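Local coordinates for glycerol uptake operon antiterminator-related protein (Thermotoga maritima, PDB 1VKF) that probably acts as a glycerol-3-phosphate-responsive antiterminator-like regulator of transcription, built as a TIM barrel, at residues Phe14-Trp22 / Ser172-Trp182. Residues are numbered along the deposited sequence; the frame is centred on the assembly and turned at random.
With CIT (citric acid), chain E.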
loop_
_atom_site.group_PDB
_atom_site.type_symbol
_atom_site.label_atom_id
_atom_site.label_comp_id
_atom_site.label_asym_id
_atom_site.label_seq_id
_atom_site.Cartn_x
_atom_site.Cartn_y
_atom_site.Cartn_z
ATOM N N PHE A 14 8.820 5.635 1.646
ATOM C CA PHE A 14 8.235 4.546 2.393
ATOM C C PHE A 14 9.268 4.180 3.458
ATOM O O PHE A 14 10.271 3.520 3.174
ATOM C CB PHE A 14 7.917 3.357 1.486
ATOM C CG PHE A 14 6.967 3.662 0.364
ATOM C CD1 PHE A 14 5.668 4.041 0.622
ATOM C CD2 PHE A 14 7.383 3.566 -0.958
ATOM C CE1 PHE A 14 4.784 4.314 -0.423
ATOM C CE2 PHE A 14 6.507 3.828 -1.996
ATOM C CZ PHE A 14 5.205 4.205 -1.725
ATOM N N LYS A 15 9.070 4.675 4.666
ATOM C CA LYS A 15 9.964 4.396 5.782
ATOM C C LYS A 15 9.165 4.519 7.070
ATOM O O LYS A 15 8.414 5.477 7.230
ATOM C CB LYS A 15 11.136 5.389 5.789
ATOM C CG LYS A 15 12.255 5.016 6.797
ATOM C CD LYS A 15 12.929 3.671 6.454
ATOM C CE LYS A 15 14.006 3.274 7.491
ATOM N NZ LYS A 15 14.588 1.924 7.221
ATOM N N GLY A 16 9.321 3.570 7.985
ATOM C CA GLY A 16 8.572 3.582 9.234
ATOM C C GLY A 16 7.125 3.215 9.103
ATOM O O GLY A 16 6.766 2.311 8.344
ATOM N N ILE A 17 6.271 3.874 9.881
ATOM C CA ILE A 17 4.885 3.539 9.896
ATOM C C ILE A 17 4.127 4.381 8.845
ATOM O O ILE A 17 4.322 5.586 8.745
ATOM C CB ILE A 17 4.339 3.794 11.293
ATOM C CG1 ILE A 17 5.097 2.923 12.307
ATOM C CG2 ILE A 17 2.865 3.554 11.342
ATOM C CD1 ILE A 17 4.955 1.465 12.086
ATOM N N ILE A 18 3.340 3.687 8.054
ATOM C CA ILE A 18 2.382 4.235 7.070
ATOM C C ILE A 18 0.976 4.108 7.653
ATOM O O ILE A 18 0.603 3.065 8.221
ATOM C CB ILE A 18 2.482 3.448 5.728
ATOM C CG1 ILE A 18 3.791 3.750 5.097
ATOM C CG2 ILE A 18 1.301 3.775 4.803
ATOM C CD1 ILE A 18 4.176 2.825 3.939
ATOM N N ALA A 19 0.186 5.161 7.542
ATOM C CA ALA A 19 -1.153 5.164 8.110
ATOM C C ALA A 19 -2.129 4.553 7.122
ATOM O O ALA A 19 -2.389 5.136 6.088
ATOM C CB ALA A 19 -1.600 6.582 8.471
ATOM N N ALA A 20 -2.726 3.446 7.530
ATOM C CA ALA A 20 -3.817 2.796 6.786
ATOM C C ALA A 20 -5.162 3.327 7.319
ATOM O O ALA A 20 -5.435 3.312 8.553
ATOM C CB ALA A 20 -3.735 1.287 6.955
ATOM N N LEU A 21 -6.013 3.736 6.380
ATOM C CA LEU A 21 -7.316 4.244 6.697
ATOM C C LEU A 21 -8.387 3.367 6.082
ATOM O O LEU A 21 -8.388 3.114 4.879
ATOM C CB LEU A 21 -7.485 5.672 6.183
ATOM C CG LEU A 21 -6.697 6.736 6.966
ATOM C CD1 LEU A 21 -7.132 8.072 6.450
ATOM C CD2 LEU A 21 -6.886 6.619 8.467
ATOM N N TRP A 22 -9.337 2.940 6.925
ATOM C CA TRP A 22 -10.474 2.119 6.439
ATOM C C TRP A 22 -11.755 2.933 6.337
ATOM O O TRP A 22 -12.706 2.545 5.667
ATOM C CB TRP A 22 -10.704 0.942 7.375
ATOM C CG TRP A 22 -9.784 -0.154 7.094
ATOM C CD1 TRP A 22 -8.691 -0.534 7.853
ATOM C CD2 TRP A 22 -9.807 -1.017 5.959
ATOM N NE1 TRP A 22 -8.059 -1.599 7.251
ATOM C CE2 TRP A 22 -8.728 -1.925 6.095
ATOM C CE3 TRP A 22 -10.646 -1.132 4.827
ATOM C CZ2 TRP A 22 -8.459 -2.911 5.154
ATOM C CZ3 TRP A 22 -10.403 -2.131 3.931
ATOM C CH2 TRP A 22 -9.302 -3.006 4.079
ATOM N N SER A 172 11.237 -1.802 4.821
ATOM C CA SER A 172 11.282 -0.348 4.863
ATOM C C SER A 172 10.210 0.236 5.741
ATOM O O SER A 172 10.472 1.186 6.469
ATOM C CB SER A 172 11.127 0.232 3.472
ATOM O OG SER A 172 12.267 -0.093 2.718
ATOM N N ALA A 173 9.012 -0.325 5.644
ATOM C CA ALA A 173 7.843 0.278 6.291
ATOM C C ALA A 173 6.781 -0.733 6.658
ATOM O O ALA A 173 6.788 -1.846 6.199
ATOM C CB ALA A 173 7.268 1.309 5.346
ATOM N N ILE A 174 5.842 -0.318 7.493
ATOM C CA ILE A 174 4.650 -1.080 7.809
ATOM C C ILE A 174 3.407 -0.211 7.647
ATOM O O ILE A 174 3.364 0.883 8.178
ATOM C CB ILE A 174 4.667 -1.517 9.308
ATOM C CG1 ILE A 174 5.835 -2.455 9.604
ATOM C CG2 ILE A 174 3.346 -2.135 9.685
ATOM C CD1 ILE A 174 6.075 -2.687 11.095
ATOM N N SER A 175 2.416 -0.714 6.934
ATOM C CA SER A 175 1.142 -0.096 6.797
ATOM C C SER A 175 0.228 -0.647 7.874
ATOM O O SER A 175 0.024 -1.847 7.985
ATOM C CB SER A 175 0.525 -0.331 5.412
ATOM O OG SER A 175 -0.843 0.137 5.423
ATOM N N THR A 176 -0.366 0.238 8.674
ATOM C CA THR A 176 -1.275 -0.173 9.764
ATOM C C THR A 176 -2.266 0.912 10.110
ATOM O O THR A 176 -1.969 2.111 9.945
ATOM C CB THR A 176 -0.433 -0.487 11.049
ATOM O OG1 THR A 176 -1.283 -0.784 12.177
ATOM C CG2 THR A 176 0.427 0.705 11.449
ATOM N N SER A 177 -3.440 0.505 10.582
ATOM C CA SER A 177 -4.485 1.468 11.047
ATOM C C SER A 177 -4.398 1.714 12.564
ATOM O O SER A 177 -5.210 2.472 13.143
ATOM C CB SER A 177 -5.904 1.027 10.656
ATOM O OG SER A 177 -6.311 -0.128 11.383
ATOM N N SER A 178 -3.407 1.124 13.217
ATOM C CA SER A 178 -3.246 1.281 14.677
ATOM C C SER A 178 -2.664 2.639 15.083
ATOM O O SER A 178 -1.525 2.973 14.788
ATOM C CB SER A 178 -2.381 0.138 15.243
ATOM O OG SER A 178 -1.945 0.448 16.559
ATOM N N ARG A 179 -3.491 3.426 15.763
ATOM C CA ARG A 179 -3.105 4.734 16.201
ATOM C C ARG A 179 -1.944 4.651 17.180
ATOM O O ARG A 179 -1.130 5.548 17.247
ATOM C CB ARG A 179 -4.315 5.416 16.865
ATOM C CG ARG A 179 -5.141 6.234 15.880
ATOM C CD ARG A 179 -5.656 5.492 14.688
ATOM N NE ARG A 179 -6.607 6.332 13.927
ATOM C CZ ARG A 179 -7.285 5.920 12.859
ATOM N NH1 ARG A 179 -7.126 4.680 12.384
ATOM N NH2 ARG A 179 -8.119 6.762 12.233
ATOM N N ILE A 180 -1.862 3.558 17.943
ATOM C CA ILE A 180 -0.746 3.386 18.850
ATOM C C ILE A 180 0.551 3.248 18.065
ATOM O O ILE A 180 1.536 3.888 18.385
ATOM C CB ILE A 180 -0.967 2.123 19.713
ATOM C CG1 ILE A 180 -2.083 2.401 20.723
ATOM C CG2 ILE A 180 0.327 1.708 20.391
ATOM C CD1 ILE A 180 -2.791 1.119 21.236
ATOM N N LEU A 181 0.543 2.429 17.015
ATOM C CA LEU A 181 1.741 2.279 16.194
ATOM C C LEU A 181 2.112 3.563 15.462
ATOM O O LEU A 181 3.315 3.858 15.256
ATOM C CB LEU A 181 1.627 1.119 15.188
ATOM C CG LEU A 181 1.454 -0.271 15.814
ATOM C CD1 LEU A 181 1.363 -1.341 14.735
ATOM C CD2 LEU A 181 2.602 -0.548 16.796
ATOM N N TRP A 182 1.130 4.374 15.126
ATOM C CA TRP A 182 1.402 5.668 14.456
ATOM C C TRP A 182 2.300 6.575 15.306
ATOM O O TRP A 182 3.040 7.406 14.770
ATOM C CB TRP A 182 0.130 6.411 14.132
ATOM C CG TRP A 182 -0.774 5.766 13.117
ATOM C CD1 TRP A 182 -0.591 4.587 12.455
ATOM C CD2 TRP A 182 -2.037 6.283 12.674
ATOM N NE1 TRP A 182 -1.660 4.337 11.631
ATOM C CE2 TRP A 182 -2.570 5.352 11.747
ATOM C CE3 TRP A 182 -2.776 7.441 12.970
ATOM C CZ2 TRP A 182 -3.779 5.564 11.098
ATOM C CZ3 TRP A 182 -3.987 7.638 12.337
ATOM C CH2 TRP A 182 -4.481 6.701 11.421
HETATM C C1 CIT E . -3.448 -2.943 5.827
HETATM O O1 CIT E . -2.527 -2.414 5.179
HETATM O O2 CIT E . -4.107 -3.846 5.297
HETATM C C2 CIT E . -3.740 -2.432 7.212
HETATM C C3 CIT E . -4.640 -3.258 8.134
HETATM O O7 CIT E . -5.896 -3.639 7.549
HETATM C C4 CIT E . -3.880 -4.488 8.644
HETATM C C5 CIT E . -4.655 -5.333 9.607
HETATM O O3 CIT E . -5.680 -4.891 10.171
HETATM O O4 CIT E . -4.317 -6.523 9.864
HETATM C C6 CIT E . -4.991 -2.356 9.316
HETATM O O5 CIT E . -6.169 -1.840 9.405
HETATM O O6 CIT E . -4.088 -2.210 10.199
HETATM O O HOH W 1 -9.239 3.397 9.923
#
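A19 CB sits over one face of the W182 indole, 3.9 Å from the centroid of the six-membered ring, a CH-pi contact. The opposite face carries the backbone of S178 and the side chain of R179, whose guanidinium in turn lays a face over W182 CH2. Beyond A19 on the same strand, L21 CD2 meets the ring edge at CH2; I17 CG2, placed anti to its backbone N, approaches CD1 at 3.8 Å. What fixes the ring's rotation is W182 NE1, which donates to T176 O at 2.8 Å, nearly straight (179°) and in the indole plane. A20 N reaches T176 O from the other face of the carbonyl plane, at 2.9 Å, so two donors grip one oxygen. An alanine in place of W182 would probably leave T176 O with A20 N alone and open a gap under A19 and beside L21.

Five backbone bonds pair the strands in parallel, from G16 N to S172 O through A20 N to T176 O, closing the barrel between its first and last strands. On the other sheet face I18 CD1 packs against A173 CB at 3.7 Å, next to F36 and I153. S175 OG donates to citrate O1 at 3.1 Å. Past the strand ends, W22 NE1 is shared between citrate O5 and O7, while S177 N binds O6 and S177 OG gives O5 a 2.6 Å bond. This cluster of donors at the C-terminal strand ends, where TIM barrels place their active sites, is consistent with an anion-binding pocket, occupied here by citrate probably from the crystallisation liquor.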